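Local coordinates for protein uroporphyrinogen-III C-methyltransferase (Pseudomonas denitrificans, PDB 1S4D) that catalyses the two successive S-adenosyl-L-methionine-dependent methylations that turn uroporphyrinogen III into precorrin-2, a step shared by cobalamin and siroheme biosynthesis, at residues Asn149-Leu155 with Ser177-Tyr183; Phe6-Leu12 with Ala35-Ala41; Leu136-Gly140 with Ala214-Val220; Leu85-Arg90 with Thr115-Val121. All coordinates share one frame; numbering follows the deposited sequence. Where two conformers were deposited one is given.

Interaction 1: Asn149-Leu155 with Ser177-Tyr183. With SAH (S-adenosyl-L-homocysteine), chain Q.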
# COMPACT_ATOMS: atom_id res chain seq x y z
N ASN B 149 -0.84 -16.33 -7.39
CA ASN B 149 -0.37 -16.25 -6.00
C ASN B 149 -1.47 -15.96 -5.00
O ASN B 149 -2.44 -15.26 -5.29
CB ASN B 149 0.79 -15.23 -5.86
CG ASN B 149 0.38 -13.79 -6.15
OD1 ASN B 149 0.79 -12.85 -5.44
ND2 ASN B 149 -0.43 -13.60 -7.19
N HIS B 150 -1.31 -16.50 -3.80
CA HIS B 150 -2.27 -16.24 -2.74
C HIS B 150 -1.54 -15.48 -1.63
O HIS B 150 -2.13 -15.13 -0.60
CB HIS B 150 -2.87 -17.57 -2.27
CG HIS B 150 -4.02 -18.03 -3.11
ND1 HIS B 150 -3.86 -18.50 -4.40
CD2 HIS B 150 -5.35 -18.09 -2.85
CE1 HIS B 150 -5.04 -18.82 -4.90
NE2 HIS B 150 -5.96 -18.58 -3.98
N ALA B 151 -0.26 -15.22 -1.87
CA ALA B 151 0.61 -14.51 -0.95
C ALA B 151 1.60 -13.60 -1.71
O ALA B 151 2.02 -13.94 -2.82
CB ALA B 151 1.34 -15.50 -0.08
N VAL B 152 1.93 -12.43 -1.15
CA VAL B 152 3.00 -11.57 -1.64
C VAL B 152 3.91 -11.20 -0.48
O VAL B 152 3.42 -10.84 0.60
CB VAL B 152 2.53 -10.20 -2.13
CG1 VAL B 152 3.33 -9.72 -3.30
CG2 VAL B 152 1.07 -10.15 -2.39
N THR B 153 5.23 -11.23 -0.74
CA THR B 153 6.24 -10.75 0.20
C THR B 153 6.90 -9.45 -0.23
O THR B 153 7.42 -9.36 -1.34
CB THR B 153 7.31 -11.81 0.36
OG1 THR B 153 6.75 -12.94 1.02
CG2 THR B 153 8.36 -11.36 1.32
N PHE B 154 6.91 -8.45 0.65
CA PHE B 154 7.62 -7.20 0.38
C PHE B 154 8.93 -7.25 1.16
O PHE B 154 8.93 -7.77 2.27
CB PHE B 154 6.80 -6.01 0.84
CG PHE B 154 5.65 -5.66 -0.05
CD1 PHE B 154 5.18 -4.37 -0.11
CD2 PHE B 154 5.00 -6.62 -0.81
CE1 PHE B 154 4.09 -4.06 -0.93
CE2 PHE B 154 3.91 -6.31 -1.63
CZ PHE B 154 3.46 -5.06 -1.70
N LEU B 155 10.04 -6.77 0.60
CA LEU B 155 11.29 -6.71 1.38
C LEU B 155 12.21 -5.49 1.13
O LEU B 155 12.01 -4.78 0.15
CB LEU B 155 12.04 -8.06 1.41
CG LEU B 155 13.12 -8.66 0.47
CD1 LEU B 155 12.53 -9.87 -0.21
CD2 LEU B 155 13.83 -7.73 -0.55
N SER B 177 6.25 -17.00 -0.93
CA SER B 177 5.29 -16.48 -1.91
C SER B 177 5.81 -16.64 -3.33
O SER B 177 7.01 -16.53 -3.56
CB SER B 177 5.01 -15.01 -1.72
OG SER B 177 5.07 -14.63 -0.38
N PRO B 178 4.90 -16.91 -4.27
CA PRO B 178 5.29 -16.96 -5.67
C PRO B 178 5.76 -15.56 -6.05
O PRO B 178 6.92 -15.52 -6.51
CB PRO B 178 4.04 -17.42 -6.39
CG PRO B 178 3.00 -17.45 -5.46
CD PRO B 178 3.48 -17.20 -4.06
N VAL B 179 5.10 -14.46 -5.65
CA VAL B 179 5.62 -13.11 -5.96
C VAL B 179 6.44 -12.45 -4.85
O VAL B 179 6.06 -12.52 -3.68
CB VAL B 179 4.47 -12.18 -6.40
CG1 VAL B 179 4.97 -10.74 -6.64
CG2 VAL B 179 3.80 -12.76 -7.66
N ILE B 180 7.60 -11.86 -5.20
CA ILE B 180 8.40 -11.10 -4.24
C ILE B 180 8.52 -9.69 -4.76
O ILE B 180 8.78 -9.49 -5.96
CB ILE B 180 9.86 -11.66 -4.09
CG1 ILE B 180 9.91 -13.20 -4.03
CG2 ILE B 180 10.56 -11.02 -2.90
CD1 ILE B 180 9.42 -13.77 -2.82
N VAL B 181 8.36 -8.71 -3.88
CA VAL B 181 8.43 -7.32 -4.26
C VAL B 181 9.52 -6.65 -3.42
O VAL B 181 9.45 -6.64 -2.18
CB VAL B 181 7.08 -6.59 -4.06
CG1 VAL B 181 7.24 -5.05 -4.23
CG2 VAL B 181 5.97 -7.21 -4.96
N MET B 182 10.51 -6.09 -4.08
CA MET B 182 11.70 -5.69 -3.37
C MET B 182 11.96 -4.20 -3.49
O MET B 182 11.98 -3.66 -4.60
CB MET B 182 12.90 -6.50 -3.86
CG MET B 182 12.58 -7.96 -4.05
SD MET B 182 14.07 -8.94 -4.04
CE MET B 182 14.68 -8.70 -5.73
N TYR B 183 12.14 -3.57 -2.32
CA TYR B 183 12.46 -2.16 -2.13
C TYR B 183 13.97 -2.06 -1.91
O TYR B 183 14.57 -2.98 -1.36
CB TYR B 183 11.76 -1.64 -0.87
CG TYR B 183 10.25 -1.44 -1.01
CD1 TYR B 183 9.35 -2.53 -0.93
CD2 TYR B 183 9.73 -0.17 -1.18
CE1 TYR B 183 7.97 -2.35 -1.05
CE2 TYR B 183 8.37 0.02 -1.30
CZ TYR B 183 7.50 -1.06 -1.25
OH TYR B 183 6.16 -0.80 -1.39
N SAH Q . 7.74 4.39 2.07
CA SAH Q . 8.12 4.25 0.67
CB SAH Q . 9.46 3.54 0.57
CG SAH Q . 10.65 4.46 0.74
SD SAH Q . 12.25 3.64 0.98
C SAH Q . 7.01 3.54 -0.13
O SAH Q . 5.98 3.15 0.40
OXT SAH Q . 7.09 3.35 -1.34
C5' SAH Q . 12.74 4.05 -0.73
C4' SAH Q . 12.54 2.97 -1.80
O4' SAH Q . 11.21 2.94 -2.27
C3' SAH Q . 13.34 3.14 -3.08
O3' SAH Q . 14.70 2.81 -3.00
C2' SAH Q . 12.58 2.28 -4.08
O2' SAH Q . 12.84 0.89 -3.96
C1' SAH Q . 11.16 2.53 -3.63
N9 SAH Q . 10.46 3.58 -4.41
C8 SAH Q . 9.98 4.74 -3.88
N7 SAH Q . 9.40 5.45 -4.85
C5 SAH Q . 9.50 4.79 -6.01
C6 SAH Q . 9.07 5.08 -7.30
N6 SAH Q . 8.41 6.20 -7.56
N1 SAH Q . 9.32 4.19 -8.32
C2 SAH Q . 9.99 3.01 -8.04
N3 SAH Q . 10.41 2.72 -6.76
C4 SAH Q . 10.18 3.60 -5.75
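The ring of Phe154 lies with one face over Val181, whose CB sits 4.3 Å from the ring centroid and 28° off its normal in a CH-pi contact, while Val152 CG1 stands at the edge in the ring plane. At the edge of the Tyr183 ring lie Leu155 O and the carboxylate oxygen OXT of S-adenosyl-L-homocysteine, OXT 3.6 Å from Tyr183 CE2. The two rings meet obliquely, their planes 39° apart, with Phe154 CD1 3.6 Å from Tyr183 CE1. The tyrosine CG lies beside the backbone N, opposite the carbonyl carbon (chi1 -73°), which helps bring the ring end back toward Phe154. Beneath these contacts the two strands run parallel, joined by Val181 N to Thr153 O, Leu155 N to Val181 O and Tyr183 N to Leu155 O. On the other face Leu155 spreads its methyls, CD1 against Ile180 CG2 at 3.5 Å and CD2 along Met182 CB at 3.7 Å. Thr153 OG1 and Ser177 OG share a hydrogen bond of 2.8 Å, and Thr153 OG1 also bonds its counterpart in the second subunit. With Tyr183 cut back to an alanine, Phe154 would probably lose its ring neighbour, and Thr130 OG1 and Gly132 N the hydroxyl they both bond. Strands 151-156 and 179-183, linked through helix 170-176, form a beta-alpha-beta crossover; that helix covers the Thr153 and Leu155 face, helix 131-137 packs on Phe154 and Val181, strand 241-245 continues the sheet beyond 179-183, and an antiparallel strand of the second subunit continues it beyond 151-156.

Interaction 2: Phe6-Leu12 with Ala35-Ala41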
# COMPACT_ATOMS: atom_id res chain seq x y z
N PHE B 6 -14.55 19.58 0.80
CA PHE B 6 -13.80 18.48 1.43
C PHE B 6 -13.42 18.98 2.85
O PHE B 6 -12.26 19.09 3.24
CB PHE B 6 -12.69 17.93 0.50
CG PHE B 6 -11.30 18.52 0.66
CD1 PHE B 6 -11.10 19.80 1.15
CD2 PHE B 6 -10.19 17.78 0.25
CE1 PHE B 6 -9.80 20.30 1.28
CE2 PHE B 6 -8.90 18.27 0.35
CZ PHE B 6 -8.70 19.53 0.87
N ALA B 7 -14.45 19.22 3.63
CA ALA B 7 -14.29 20.22 4.68
C ALA B 7 -14.80 19.79 6.05
O ALA B 7 -14.85 20.61 6.96
CB ALA B 7 -14.93 21.55 4.24
N GLY B 8 -15.16 18.52 6.18
CA GLY B 8 -15.31 17.88 7.48
C GLY B 8 -14.07 17.06 7.80
O GLY B 8 -14.07 16.22 8.71
N LEU B 9 -13.00 17.29 7.04
CA LEU B 9 -11.72 16.65 7.28
C LEU B 9 -11.03 17.31 8.46
O LEU B 9 -11.25 18.49 8.71
CB LEU B 9 -10.85 16.73 6.04
CG LEU B 9 -11.40 15.83 4.93
CD1 LEU B 9 -10.46 15.77 3.75
CD2 LEU B 9 -11.74 14.44 5.45
N PRO B 10 -10.21 16.55 9.19
CA PRO B 10 -9.56 17.07 10.40
C PRO B 10 -8.56 18.14 10.02
O PRO B 10 -7.86 18.02 9.03
CB PRO B 10 -8.82 15.86 10.96
CG PRO B 10 -9.36 14.69 10.24
CD PRO B 10 -9.84 15.15 8.92
N ALA B 11 -8.52 19.20 10.80
CA ALA B 11 -7.51 20.24 10.65
C ALA B 11 -6.14 19.70 11.02
O ALA B 11 -6.03 18.87 11.91
CB ALA B 11 -7.84 21.40 11.55
N LEU B 12 -5.09 20.15 10.34
CA LEU B 12 -3.74 19.97 10.86
C LEU B 12 -3.45 21.06 11.90
O LEU B 12 -3.21 22.21 11.57
CB LEU B 12 -2.71 19.89 9.74
CG LEU B 12 -1.22 20.14 9.98
CD1 LEU B 12 -0.60 19.25 11.09
CD2 LEU B 12 -0.47 20.04 8.64
N ALA B 35 -3.66 16.01 0.59
CA ALA B 35 -3.93 17.30 -0.09
C ALA B 35 -4.45 18.34 0.91
O ALA B 35 -4.03 19.49 0.91
CB ALA B 35 -4.92 17.09 -1.21
N ASN B 36 -5.36 17.91 1.78
CA ASN B 36 -5.78 18.76 2.88
C ASN B 36 -4.63 19.18 3.82
O ASN B 36 -4.51 20.36 4.14
CB ASN B 36 -6.96 18.14 3.64
CG ASN B 36 -7.72 19.17 4.44
OD1 ASN B 36 -7.94 20.30 3.98
ND2 ASN B 36 -8.08 18.82 5.66
N ALA B 37 -3.77 18.25 4.24
CA ALA B 37 -2.58 18.62 5.03
C ALA B 37 -1.73 19.68 4.33
O ALA B 37 -1.48 20.75 4.87
CB ALA B 37 -1.73 17.41 5.36
N LEU B 38 -1.31 19.37 3.10
CA LEU B 38 -0.50 20.27 2.29
C LEU B 38 -1.01 21.71 2.30
O LEU B 38 -0.22 22.65 2.40
CB LEU B 38 -0.45 19.75 0.86
CG LEU B 38 0.81 19.07 0.33
CD1 LEU B 38 1.89 18.96 1.39
CD2 LEU B 38 0.50 17.70 -0.30
N ARG B 39 -2.33 21.88 2.21
CA ARG B 39 -2.94 23.20 2.07
C ARG B 39 -2.94 23.95 3.39
O ARG B 39 -3.07 25.16 3.41
CB ARG B 39 -4.34 23.11 1.39
CG ARG B 39 -5.56 23.56 2.21
CD ARG B 39 -6.92 23.01 1.73
NE ARG B 39 -7.12 23.18 0.28
CZ ARG B 39 -7.75 24.22 -0.31
NH1 ARG B 39 -8.26 25.22 0.41
NH2 ARG B 39 -7.86 24.25 -1.63
N GLN B 40 -2.75 23.23 4.49
CA GLN B 40 -2.81 23.81 5.83
C GLN B 40 -1.44 24.03 6.46
O GLN B 40 -1.29 24.89 7.33
CB GLN B 40 -3.62 22.93 6.76
CG GLN B 40 -5.09 23.19 6.70
CD GLN B 40 -5.91 22.15 7.44
OE1 GLN B 40 -6.74 21.48 6.84
NE2 GLN B 40 -5.69 22.02 8.74
N ALA B 41 -0.45 23.26 6.03
CA ALA B 41 0.85 23.23 6.70
C ALA B 41 1.59 24.57 6.81
O ALA B 41 1.59 25.38 5.88
CB ALA B 41 1.74 22.21 6.06
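Residues Phe6-Leu12 run without regular secondary structure past helix 35-40, drawing closest where Leu12 CA lies 6.1 Å from Ala37 CA. The side chains then grip the helix at two places. At the first, Phe6 reaches Asn36 with the far end of its ring: CZ is 3.6 Å from Asn36 CB, and CE1 is 3.3 Å from Asn36 OD1. Ring and amide planes stand 74° apart, so the two groups are crossed and not stacked. Asn36 holds its CG anti to the backbone N (chi1 -160°), a torsion that swings the amide toward Phe6 and Leu9, with ND2 3.5 Å from Leu9 CB. One turn further along, Arg39 CD comes in at the edge of the phenyl ring, near its plane, 4.0 Å from CE1. The second hold is Leu12, whose CD2 branch rests against Ala37 and Ala41, 4.0 Å from Ala41 CB and equally far from Ala37 O. Between the two holds, the extended side chain of Gln40 reaches over to the backbone of Ala11 and Leu12. Leu12 also packs on Trp18 of strand 16-21, into which the segment leads. That strand, helix 32-40 and strand 43-46 make the first beta-alpha-beta unit of a parallel alpha/beta sheet, and the N-terminal coil lies across the helix of this unit.

Interaction 3: Leu136-Gly140 with Ala214-Val220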
# COMPACT_ATOMS: atom_id res chain seq x y z
N LEU B 136 3.75 -0.54 -9.07
CA LEU B 136 3.71 -1.67 -9.99
C LEU B 136 2.45 -1.66 -10.86
O LEU B 136 2.51 -2.03 -12.04
CB LEU B 136 3.90 -2.99 -9.24
CG LEU B 136 5.30 -3.14 -8.63
CD1 LEU B 136 5.33 -4.38 -7.82
CD2 LEU B 136 6.38 -3.23 -9.67
N ALA B 137 1.33 -1.20 -10.28
CA ALA B 137 0.12 -0.94 -11.06
C ALA B 137 0.39 -0.04 -12.26
O ALA B 137 -0.18 -0.27 -13.35
CB ALA B 137 -0.96 -0.35 -10.19
N TYR B 138 1.24 0.97 -12.10
CA TYR B 138 1.50 1.87 -13.23
C TYR B 138 2.36 1.22 -14.32
O TYR B 138 2.54 1.81 -15.38
CB TYR B 138 2.12 3.20 -12.81
CG TYR B 138 1.14 4.26 -12.37
CD1 TYR B 138 0.24 4.02 -11.31
CD2 TYR B 138 1.14 5.52 -12.98
CE1 TYR B 138 -0.66 5.01 -10.88
CE2 TYR B 138 0.26 6.51 -12.56
CZ TYR B 138 -0.63 6.25 -11.52
OH TYR B 138 -1.49 7.24 -11.11
N ALA B 139 2.89 0.03 -14.07
CA ALA B 139 3.71 -0.67 -15.04
C ALA B 139 2.94 -1.84 -15.62
O ALA B 139 3.51 -2.61 -16.40
CB ALA B 139 5.03 -1.17 -14.42
N GLY B 140 1.68 -1.98 -15.21
CA GLY B 140 0.83 -3.09 -15.60
C GLY B 140 1.09 -4.40 -14.87
O GLY B 140 0.75 -5.47 -15.37
N ALA B 214 5.23 5.68 -11.74
CA ALA B 214 4.21 6.70 -11.70
C ALA B 214 4.73 8.11 -11.86
O ALA B 214 4.21 9.03 -11.25
CB ALA B 214 3.35 6.56 -10.43
N THR B 215 5.77 8.29 -12.67
CA THR B 215 6.26 9.61 -13.07
C THR B 215 6.42 9.63 -14.59
O THR B 215 6.42 8.57 -15.23
CB THR B 215 7.64 9.90 -12.46
OG1 THR B 215 8.60 9.00 -13.02
CG2 THR B 215 7.68 9.61 -10.97
N PRO B 216 6.53 10.80 -15.21
CA PRO B 216 6.84 10.83 -16.66
C PRO B 216 8.17 10.13 -16.98
O PRO B 216 8.37 9.71 -18.11
CB PRO B 216 6.87 12.33 -16.98
CG PRO B 216 5.96 12.93 -15.95
CD PRO B 216 6.30 12.16 -14.66
N GLN B 217 9.04 9.95 -15.99
CA GLN B 217 10.32 9.26 -16.20
C GLN B 217 10.27 7.75 -16.02
O GLN B 217 11.31 7.11 -16.03
CB GLN B 217 11.39 9.83 -15.26
CG GLN B 217 11.67 11.31 -15.44
CD GLN B 217 10.61 12.17 -14.81
OE1 GLN B 217 10.12 11.86 -13.72
NE2 GLN B 217 10.22 13.25 -15.49
N GLN B 218 9.10 7.17 -15.83
CA GLN B 218 9.01 5.73 -15.60
C GLN B 218 9.68 4.91 -16.69
O GLN B 218 9.53 5.19 -17.89
CB GLN B 218 7.56 5.30 -15.46
CG GLN B 218 7.35 3.82 -15.21
CD GLN B 218 5.90 3.52 -14.95
OE1 GLN B 218 5.30 2.68 -15.62
NE2 GLN B 218 5.32 4.22 -13.99
N ALA B 219 10.43 3.91 -16.25
CA ALA B 219 11.14 3.00 -17.13
C ALA B 219 11.06 1.61 -16.53
O ALA B 219 11.15 1.44 -15.31
CB ALA B 219 12.59 3.44 -17.28
N VAL B 220 10.86 0.62 -17.40
CA VAL B 220 10.64 -0.75 -16.98
C VAL B 220 11.57 -1.64 -17.77
O VAL B 220 11.69 -1.48 -18.97
CB VAL B 220 9.19 -1.23 -17.25
CG1 VAL B 220 9.02 -2.67 -16.78
CG2 VAL B 220 8.20 -0.37 -16.56
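Tyr138 leans on Ala214 along most of its length. Its CB starts beside the end of the Gln218 side chain and 4.1 Å from Ala214 N. From CG onward the Ala214 methyl takes over: Ala214 CB is 3.7 Å from Tyr138 CG and 3.5 Å from CD2, and CE2 still touches it. The methyl stands over one ring face, offset toward the rim, its line to the centroid tilted 17° from the ring normal, a CH-pi contact. At the tip, OH turns to another part of the fold and hydrogen-bonds Asp26 OD2, so the buried hydroxyl has a carboxylate partner. Gln218 approaches from its own side as a straight arm, with CG anti to the backbone N (chi1 -180°) and the chain extended beyond; its amide thereby arrives between Tyr138 O and Ala214 N. Next along, Ala139 CB meets Val220 CG2 at 3.9 Å. Each backbone turns sharply here. Helix 131-137 ends in a Schellman motif with Gly140 at positive phi, and a type I turn from Thr215 to Gln218, closed by Gln218 N to Thr215 O at 3.1 Å, brings Gln218 back toward Ala214. The contact thus joins the end of a helix to the loop between strands 206-211 and 219-224 and to the start of the latter; Ala214 directly follows Ala213, which binds S-adenosyl-L-homocysteine. Trp257 sets its ring edge-to-face with Tyr138, Pro24, another residue binding that ligand, packs on Ala214, His33 of the second subunit touches Tyr138, and Leu136 and Ala139 rest on Val210 of strand 206-211.

Interaction 4: Leu85-Arg90 with Thr115-Val121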
# COMPACT_ATOMS: atom_id res chain seq x y z
N LEU B 85 11.37 17.88 13.66
CA LEU B 85 9.91 17.82 13.71
C LEU B 85 9.39 18.23 15.09
O LEU B 85 8.46 19.03 15.20
CB LEU B 85 9.39 16.42 13.36
CG LEU B 85 9.64 15.93 11.92
CD1 LEU B 85 8.97 14.57 11.67
CD2 LEU B 85 9.27 16.98 10.85
N VAL B 86 10.02 17.72 16.13
CA VAL B 86 9.68 18.09 17.49
C VAL B 86 9.93 19.59 17.71
O VAL B 86 9.13 20.25 18.37
CB VAL B 86 10.45 17.20 18.51
CG1 VAL B 86 10.33 17.74 19.96
CG2 VAL B 86 9.96 15.76 18.43
N GLU B 87 11.01 20.12 17.14
CA GLU B 87 11.34 21.53 17.38
C GLU B 87 10.30 22.44 16.72
O GLU B 87 9.83 23.41 17.33
CB GLU B 87 12.78 21.83 16.95
CG GLU B 87 13.11 23.29 16.73
CD GLU B 87 14.49 23.48 16.11
OE1 GLU B 87 15.44 23.74 16.87
OE2 GLU B 87 14.65 23.37 14.87
N LEU B 88 9.92 22.09 15.50
CA LEU B 88 8.87 22.78 14.74
C LEU B 88 7.52 22.77 15.43
O LEU B 88 6.82 23.79 15.46
CB LEU B 88 8.76 22.16 13.35
CG LEU B 88 9.99 22.45 12.48
CD1 LEU B 88 10.06 21.46 11.32
CD2 LEU B 88 10.02 23.92 11.99
N ALA B 89 7.15 21.61 15.97
CA ALA B 89 5.90 21.42 16.66
C ALA B 89 5.84 22.17 18.02
O ALA B 89 4.87 22.88 18.32
CB ALA B 89 5.62 19.96 16.83
N ARG B 90 6.88 22.04 18.83
CA ARG B 90 6.98 22.77 20.08
C ARG B 90 6.89 24.30 19.90
O ARG B 90 6.45 25.01 20.79
CB ARG B 90 8.27 22.39 20.83
CG ARG B 90 8.21 21.02 21.48
CD ARG B 90 9.29 20.79 22.53
NE ARG B 90 8.99 19.60 23.32
CZ ARG B 90 9.91 18.80 23.86
NH1 ARG B 90 11.20 19.05 23.71
NH2 ARG B 90 9.52 17.74 24.55
N THR B 115 9.59 8.98 18.19
CA THR B 115 10.26 10.18 18.67
C THR B 115 9.24 11.24 19.05
O THR B 115 9.34 11.85 20.12
CB THR B 115 11.25 10.71 17.61
OG1 THR B 115 12.22 9.69 17.33
CG2 THR B 115 12.08 11.84 18.16
N LEU B 116 8.24 11.45 18.19
CA LEU B 116 7.15 12.38 18.51
C LEU B 116 6.52 12.06 19.90
O LEU B 116 6.42 12.93 20.76
CB LEU B 116 6.11 12.41 17.38
CG LEU B 116 6.22 13.42 16.21
CD1 LEU B 116 7.43 14.34 16.23
CD2 LEU B 116 6.12 12.75 14.86
N VAL B 117 6.15 10.80 20.13
CA VAL B 117 5.55 10.40 21.40
C VAL B 117 6.46 10.70 22.61
O VAL B 117 6.03 11.33 23.58
CB VAL B 117 5.12 8.93 21.38
CG1 VAL B 117 4.73 8.47 22.77
CG2 VAL B 117 3.97 8.74 20.41
N GLU B 118 7.72 10.26 22.53
CA GLU B 118 8.74 10.51 23.54
C GLU B 118 8.78 11.98 24.00
O GLU B 118 9.00 12.26 25.18
CB GLU B 118 10.10 10.07 22.96
CG GLU B 118 11.38 10.40 23.73
CD GLU B 118 12.61 10.18 22.85
OE1 GLU B 118 12.52 9.43 21.85
OE2 GLU B 118 13.68 10.78 23.14
N HIS B 119 8.57 12.91 23.07
CA HIS B 119 8.67 14.33 23.37
C HIS B 119 7.31 15.00 23.48
O HIS B 119 7.21 16.23 23.40
CB HIS B 119 9.51 15.05 22.32
CG HIS B 119 10.89 14.49 22.15
ND1 HIS B 119 12.00 15.05 22.75
CD2 HIS B 119 11.34 13.43 21.45
CE1 HIS B 119 13.07 14.35 22.43
NE2 HIS B 119 12.70 13.36 21.63
N GLN B 120 6.26 14.18 23.66
CA GLN B 120 4.90 14.67 23.97
C GLN B 120 4.25 15.47 22.82
O GLN B 120 3.47 16.39 23.05
CB GLN B 120 4.89 15.49 25.27
CG GLN B 120 5.48 14.80 26.48
CD GLN B 120 4.50 13.87 27.11
OE1 GLN B 120 4.43 12.70 26.73
NE2 GLN B 120 3.72 14.37 28.07
N VAL B 121 4.57 15.11 21.58
CA VAL B 121 3.99 15.82 20.44
C VAL B 121 2.89 14.95 19.80
O VAL B 121 3.17 13.82 19.42
CB VAL B 121 5.08 16.19 19.41
CG1 VAL B 121 4.48 16.79 18.16
CG2 VAL B 121 6.08 17.15 20.03
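Val86 and His119 meet where two helices of a parallel alpha/beta domain, 78-90 and 109-118, lie beside each other against the sheet. Val86 divides its methyls: CG2 slides past Leu116 CD1 at 3.6 Å, while CG1 faces His119 CB at 3.7 Å, the two side chains crossing at about a right angle. With CG1 anti to the backbone N (chi1 169°), the valine also puts this methyl over one face of the Arg90 guanidinium. That group, its plane 70° from the imidazole, sends NH2 to His119 O in a weak hydrogen bond of 3.0 Å, bent to 129° at the hydrogen. His119 is the first residue past the helix, in the Schellman motif that ends it, with Gln120 at positive phi and Val121 N bonded to Leu116 O. The helices succeed one another through strand 94-99, so the contact lies within consecutive beta-alpha units, and Leu116, Ala89 and Val121 all rest on Val17 of strand 16-21. A glycine in place of His119 would probably open a gap beside the Val86 methyls and take away the packing of CB against Arg90 NH2, although the backbone carbonyl would remain. Nearer the sheet, Ala89 CB closes on Val121 CG1 at 3.6 Å.

Overall arrangement
The four contacts fall into two pairs, one at each sheet. Interactions 2 and 4 lie at helices packed on the parallel sheet; their centres are 20 Å apart, and their nearest atoms about 8 Å. Interactions 1 and 3 belong to the mixed sheet, with centres 19 Å apart, and they touch, Val181 CG2 lying 4.1 Å from Leu136 CD1; along the chain, interaction 1 is nested inside the loop that interaction 3 closes. Interaction 1 touches S-adenosyl-L-homocysteine through Tyr183, whereas interaction 3 only comes near it, the Ala214 side chain about 6 Å away. Interactions 2 and 4 lie away from that pocket, and interactions 3 and 4 are 36 Å apart between centres.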